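Local coordinates for protein cysteine synthase (Fusobacterium nucleatum subsp. nucleatum, PDB 5Z5C) that uses pyridoxal 5'-phosphate to produce hydrogen sulfide, probably by breaking down cysteine, and may also make cysteine, at residues S150-L155 with V187-T192; I282-L287 with S295-V300. One frame throughout, in Å; residues are numbered along the deposited sequence.

Contact 1. Residues S150-L155 with V187-T192; sequences SQFSNL and VGTGGT. With PLP (pyridoxal-5'-phosphate), chain G.
Thr189 presents its methyl group to the loop 150-155 and its hydroxyl to the cofactor phosphate, and this division of labour organises the contact. The methyl carbon Thr189 CG2 sits against the side chain of Gln151, which runs across it at about a right angle, and comes within 3.3 Å of Gln151 OE1. That oxygen has its polar partner elsewhere, in the hydroxyl of Thr81. The same methyl rests over one face of the Phe152 ring, 4.0 Å above the plane and displaced toward the rim, while Gly188 O meets the ring edge in plane, 3.4 Å from Phe152 CE1. No hydrogen bond crosses between the segments; contact is by packing alone.

With chi1 at 70°, Thr189 OG1 lies between its own backbone N and carbonyl carbon, where it donates to PLP O1P at 2.8 Å. It also accepts from Gly191 N at 3.1 Å, closing an ST turn, and Asn157 ND2 is a further partner that bonds Gln151 O as well. Each terminal phosphate oxygen receives two hydrogen bonds from segment 187-192: O1P from Thr189 N and OG1, O3P from Gly188 N and Gly190 N, and O2P from Thr192 N and OG1. The shortest of them runs from Thr192 OG1 to PLP O2P, at 2.6 Å.

The far side of the loop is looser. Ser153 is exposed and turns from the phosphate loop; its N and OG both reach Ser150 O from one face of that carbonyl. Nearby Asn154 caps the following helix through Tyr156 N. The contrast illustrates how a second-shell loop can pack against a binding turn without touching the ligand: the turn itself is the glycine-rich phosphate-binding loop at a helix N-terminus, characteristic of fold type II PLP enzymes.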
loop_
_atom_site.group_PDB
_atom_site.type_symbol
_atom_site.label_atom_id
_atom_site.label_comp_id
_atom_site.label_asym_id
_atom_site.label_seq_id
_atom_site.Cartn_x
_atom_site.Cartn_y
_atom_site.Cartn_z
ATOM N N SER B 150 -21.439 -11.271 3.588
ATOM C CA SER B 150 -22.721 -10.618 3.258
ATOM C C SER B 150 -22.572 -9.089 3.296
ATOM O O SER B 150 -23.373 -8.374 3.897
ATOM C CB SER B 150 -23.837 -11.083 4.210
ATOM O OG SER B 150 -23.811 -12.492 4.338
ATOM N N GLN B 151 -21.520 -8.631 2.617
ATOM C CA GLN B 151 -20.975 -7.283 2.753
ATOM C C GLN B 151 -22.060 -6.238 2.536
ATOM O O GLN B 151 -22.111 -5.281 3.275
ATOM C CB GLN B 151 -19.792 -7.061 1.780
ATOM C CG GLN B 151 -20.159 -7.184 0.286
ATOM C CD GLN B 151 -19.002 -6.920 -0.653
ATOM O OE1 GLN B 151 -18.259 -5.938 -0.488
ATOM N NE2 GLN B 151 -18.834 -7.811 -1.646
ATOM N N PHE B 152 -22.924 -6.471 1.546
ATOM C CA PHE B 152 -24.009 -5.552 1.202
ATOM C C PHE B 152 -25.174 -5.460 2.231
ATOM O O PHE B 152 -25.971 -4.525 2.164
ATOM C CB PHE B 152 -24.552 -5.883 -0.202
ATOM C CG PHE B 152 -23.604 -5.526 -1.322
ATOM C CD1 PHE B 152 -23.388 -4.195 -1.673
ATOM C CD2 PHE B 152 -22.953 -6.513 -2.038
ATOM C CE1 PHE B 152 -22.514 -3.855 -2.704
ATOM C CE2 PHE B 152 -22.083 -6.182 -3.065
ATOM C CZ PHE B 152 -21.860 -4.849 -3.396
ATOM N N SER B 153 -25.259 -6.406 3.170
ATOM C CA SER B 153 -26.303 -6.406 4.217
ATOM C C SER B 153 -25.803 -6.562 5.656
ATOM O O SER B 153 -26.590 -6.413 6.575
ATOM C CB SER B 153 -27.295 -7.554 3.936
ATOM O OG SER B 153 -26.624 -8.796 3.802
ATOM N N ASN B 154 -24.523 -6.875 5.870
ATOM C CA ASN B 154 -24.042 -7.274 7.200
ATOM C C ASN B 154 -23.757 -6.011 8.048
ATOM O O ASN B 154 -22.961 -5.157 7.660
ATOM C CB ASN B 154 -22.791 -8.192 7.047
ATOM C CG ASN B 154 -22.316 -8.785 8.359
ATOM O OD1 ASN B 154 -22.700 -8.331 9.440
ATOM N ND2 ASN B 154 -21.456 -9.818 8.273
ATOM N N LEU B 155 -24.428 -5.891 9.199
ATOM C CA LEU B 155 -24.199 -4.769 10.134
ATOM C C LEU B 155 -22.776 -4.639 10.694
ATOM O O LEU B 155 -22.351 -3.546 11.083
ATOM C CB LEU B 155 -25.207 -4.833 11.301
ATOM C CG LEU B 155 -26.634 -4.318 11.002
ATOM C CD1 LEU B 155 -27.510 -4.367 12.253
ATOM C CD2 LEU B 155 -26.605 -2.901 10.438
ATOM N N VAL B 187 -20.686 5.360 -2.003
ATOM C CA VAL B 187 -21.332 4.173 -1.468
ATOM C C VAL B 187 -21.106 3.011 -2.409
ATOM O O VAL B 187 -21.454 3.070 -3.575
ATOM C CB VAL B 187 -22.844 4.404 -1.264
ATOM C CG1 VAL B 187 -23.583 3.113 -1.054
ATOM C CG2 VAL B 187 -23.044 5.325 -0.080
ATOM N N GLY B 188 -20.461 1.965 -1.888
ATOM C CA GLY B 188 -20.443 0.644 -2.484
ATOM C C GLY B 188 -21.352 -0.278 -1.701
ATOM O O GLY B 188 -22.514 -0.488 -2.077
ATOM N N THR B 189 -20.849 -0.815 -0.597
ATOM C CA THR B 189 -21.707 -1.473 0.388
ATOM C C THR B 189 -22.488 -0.453 1.241
ATOM O O THR B 189 -23.548 -0.767 1.772
ATOM C CB THR B 189 -20.912 -2.407 1.327
ATOM O OG1 THR B 189 -20.079 -1.643 2.203
ATOM C CG2 THR B 189 -20.046 -3.400 0.519
ATOM N N GLY B 190 -21.953 0.753 1.377
ATOM C CA GLY B 190 -22.513 1.746 2.254
ATOM C C GLY B 190 -21.969 1.694 3.659
ATOM O O GLY B 190 -22.293 2.555 4.472
ATOM N N GLY B 191 -21.079 0.743 3.928
ATOM C CA GLY B 191 -20.577 0.572 5.276
ATOM C C GLY B 191 -19.807 1.791 5.730
ATOM O O GLY B 191 -19.878 2.159 6.891
ATOM N N THR B 192 -19.083 2.423 4.816
ATOM C CA THR B 192 -18.293 3.593 5.157
ATOM C C THR B 192 -19.156 4.798 5.572
ATOM O O THR B 192 -18.989 5.367 6.665
ATOM C CB THR B 192 -17.330 3.948 3.992
ATOM O OG1 THR B 192 -16.392 2.877 3.846
ATOM C CG2 THR B 192 -16.593 5.277 4.273
HETATM N N1 PLP G . -13.955 3.031 -3.006
HETATM C C2 PLP G . -13.271 1.875 -3.155
HETATM C C2A PLP G . -11.952 1.816 -3.874
HETATM C C3 PLP G . -13.830 0.633 -2.592
HETATM O O3 PLP G . -13.181 -0.542 -2.725
HETATM C C4 PLP G . -15.130 0.690 -1.895
HETATM C C4A PLP G . -15.726 -0.539 -1.326
HETATM C C5 PLP G . -15.782 2.010 -1.794
HETATM C C6 PLP G . -15.150 3.111 -2.368
HETATM C C5A PLP G . -17.118 2.122 -1.089
HETATM O O4P PLP G . -17.050 1.799 0.309
HETATM P P PLP G . -18.257 1.061 1.086
HETATM O O1P PLP G . -18.293 -0.330 0.519
HETATM O O2P PLP G . -17.881 1.171 2.543
HETATM O O3P PLP G . -19.460 1.920 0.750
#

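Contact 2. Residues I282-L287 with S295-V300; sequences IGALML and SVIVTV
Thr299 OG1, buried beside the helix, is hydrogen-bonded to Val184 O of the adjacent strand, which leaves the methyl of the same side chain to meet Ala284. Nothing polar joins the two segments to each other: the contact is a buried apolar seam between one face of the helix and alternate residues of the extended chain.

Ala284, with its small side chain, allows the closest approach. Its CB points at the strand and meets the branch methyl Ile297 CG2 at 3.8 Å, while Ala284 O lies 3.6 Å from that same methyl. The longer branch of Ile297, through CG1, reaches a second partner one helical turn on: Ile297 CD1 touches Leu287 CD2 at 4.1 Å, the two side chains meeting at a slant. Leu287 can offer this methyl because its CG extends opposite the backbone N (chi1 -176°). Thr299 repeats the inward orientation two residues beyond Ile297 and splits its branches by character: while the hydroxyl is taken up by the neighbouring strand, Thr299 CG2 faces Ala284 CB at 4.1 Å. The helix keeps its own regular bonding through this region, with Met286 N to Ile282 O at 2.9 Å spanning the turn on which Ala284 lies.

Val298, by contrast, points away from the helix and packs on Phe183. The seam thus joins helix 275-288 to strand 297-298, which borders strand 182-186 at one margin of a parallel sheet, while Ile36 of strand 33-37, in the antiparallel sheet, packs on Ala284, Ile297 and Thr299 together.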
loop_
_atom_site.group_PDB
_atom_site.type_symbol
_atom_site.label_atom_id
_atom_site.label_comp_id
_atom_site.label_asym_id
_atom_site.label_seq_id
_atom_site.Cartn_x
_atom_site.Cartn_y
_atom_site.Cartn_z
ATOM N N ILE B 282 -14.174 15.667 -4.861
ATOM C CA ILE B 282 -15.135 16.501 -5.581
ATOM C C ILE B 282 -16.402 16.556 -4.753
ATOM O O ILE B 282 -16.935 17.634 -4.513
ATOM C CB ILE B 282 -15.463 15.955 -6.998
ATOM C CG1 ILE B 282 -14.282 16.099 -7.985
ATOM C CG2 ILE B 282 -16.713 16.599 -7.519
ATOM C CD1 ILE B 282 -13.624 17.466 -8.012
ATOM N N GLY B 283 -16.854 15.389 -4.290
ATOM C CA GLY B 283 -17.969 15.278 -3.355
ATOM C C GLY B 283 -17.900 16.229 -2.196
ATOM O O GLY B 283 -18.838 17.003 -1.939
ATOM N N ALA B 284 -16.780 16.195 -1.500
ATOM C CA ALA B 284 -16.592 17.001 -0.329
ATOM C C ALA B 284 -16.624 18.522 -0.648
ATOM O O ALA B 284 -17.017 19.337 0.206
ATOM C CB ALA B 284 -15.250 16.639 0.289
ATOM N N LEU B 285 -16.123 18.891 -1.830
ATOM C CA LEU B 285 -16.125 20.286 -2.266
ATOM C C LEU B 285 -17.548 20.772 -2.579
ATOM O O LEU B 285 -17.945 21.892 -2.203
ATOM C CB LEU B 285 -15.263 20.491 -3.491
ATOM C CG LEU B 285 -15.227 21.909 -4.091
ATOM C CD1 LEU B 285 -14.853 22.943 -3.035
ATOM C CD2 LEU B 285 -14.256 21.949 -5.243
ATOM N N MET B 286 -18.304 19.920 -3.254
ATOM C CA MET B 286 -19.735 20.177 -3.448
ATOM C C MET B 286 -20.405 20.491 -2.105
ATOM O O MET B 286 -21.106 21.509 -2.011
ATOM C CB MET B 286 -20.412 18.975 -4.121
ATOM C CG MET B 286 -19.995 18.802 -5.568
ATOM S SD MET B 286 -20.654 17.314 -6.293
ATOM C CE MET B 286 -20.278 17.577 -8.024
ATOM N N LEU B 287 -20.162 19.654 -1.083
ATOM C CA LEU B 287 -20.815 19.846 0.204
ATOM C C LEU B 287 -20.354 21.121 0.846
ATOM O O LEU B 287 -21.177 21.884 1.358
ATOM C CB LEU B 287 -20.618 18.670 1.148
ATOM C CG LEU B 287 -21.358 18.767 2.500
ATOM C CD1 LEU B 287 -22.857 18.838 2.285
ATOM C CD2 LEU B 287 -21.019 17.576 3.387
ATOM N N SER B 295 -16.483 25.981 5.898
ATOM C CA SER B 295 -16.967 24.824 6.631
ATOM C C SER B 295 -15.912 23.668 6.611
ATOM O O SER B 295 -15.082 23.542 5.674
ATOM C CB SER B 295 -18.287 24.336 6.035
ATOM O OG SER B 295 -18.085 23.902 4.700
ATOM N N VAL B 296 -15.947 22.856 7.661
ATOM C CA VAL B 296 -14.973 21.804 7.876
ATOM C C VAL B 296 -15.574 20.492 7.400
ATOM O O VAL B 296 -16.570 19.970 7.936
ATOM C CB VAL B 296 -14.548 21.732 9.363
ATOM C CG1 VAL B 296 -13.666 20.498 9.667
ATOM C CG2 VAL B 296 -13.811 23.040 9.734
ATOM N N ILE B 297 -15.014 19.999 6.308
ATOM C CA ILE B 297 -15.567 18.830 5.613
ATOM C C ILE B 297 -14.491 17.736 5.562
ATOM O O ILE B 297 -13.319 18.003 5.260
ATOM C CB ILE B 297 -16.000 19.185 4.188
ATOM C CG1 ILE B 297 -16.876 20.446 4.164
ATOM C CG2 ILE B 297 -16.661 17.983 3.524
ATOM C CD1 ILE B 297 -18.232 20.249 4.761
ATOM N N VAL B 298 -14.896 16.519 5.912
ATOM C CA VAL B 298 -14.025 15.332 5.951
ATOM C C VAL B 298 -14.432 14.332 4.878
ATOM O O VAL B 298 -15.619 14.130 4.599
ATOM C CB VAL B 298 -14.092 14.651 7.316
ATOM C CG1 VAL B 298 -13.082 13.507 7.377
ATOM C CG2 VAL B 298 -13.785 15.662 8.390
ATOM N N THR B 299 -13.452 13.701 4.261
ATOM C CA THR B 299 -13.755 12.531 3.479
ATOM C C THR B 299 -12.661 11.437 3.644
ATOM O O THR B 299 -11.844 11.537 4.538
ATOM C CB THR B 299 -14.046 12.936 2.039
ATOM O OG1 THR B 299 -14.535 11.809 1.333
ATOM C CG2 THR B 299 -12.819 13.561 1.345
ATOM N N VAL B 300 -12.709 10.409 2.815
ATOM C CA VAL B 300 -11.721 9.342 2.798
ATOM C C VAL B 300 -11.243 9.055 1.377
ATOM O O VAL B 300 -11.977 9.253 0.408
ATOM C CB VAL B 300 -12.241 8.014 3.444
ATOM C CG1 VAL B 300 -12.802 8.263 4.847
ATOM C CG2 VAL B 300 -13.283 7.357 2.558
#

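In the fold
Contact 1 closes before contact 2 opens along the chain, and their centres lie 21 Å apart, yet each has one segment on or directly following neighbouring strands of the parallel sheet with strand order 252-254, 210-214, 182-186, 297-298. Segment 187-192 leaves the end of strand 182-186 and enters helix 191-196; segment 295-300 supplies the edge strand beside it. The two meet directly where Thr192 CG2 packs against Val300 CG2 at 4.3 Å. Helix 275-288 adds a second connection, since Ser276 near its start is hydrogen-bonded to the cofactor while its later turns form contact 2. One sheet thus carries both the phosphate-binding turn and the apolar packing of its flank.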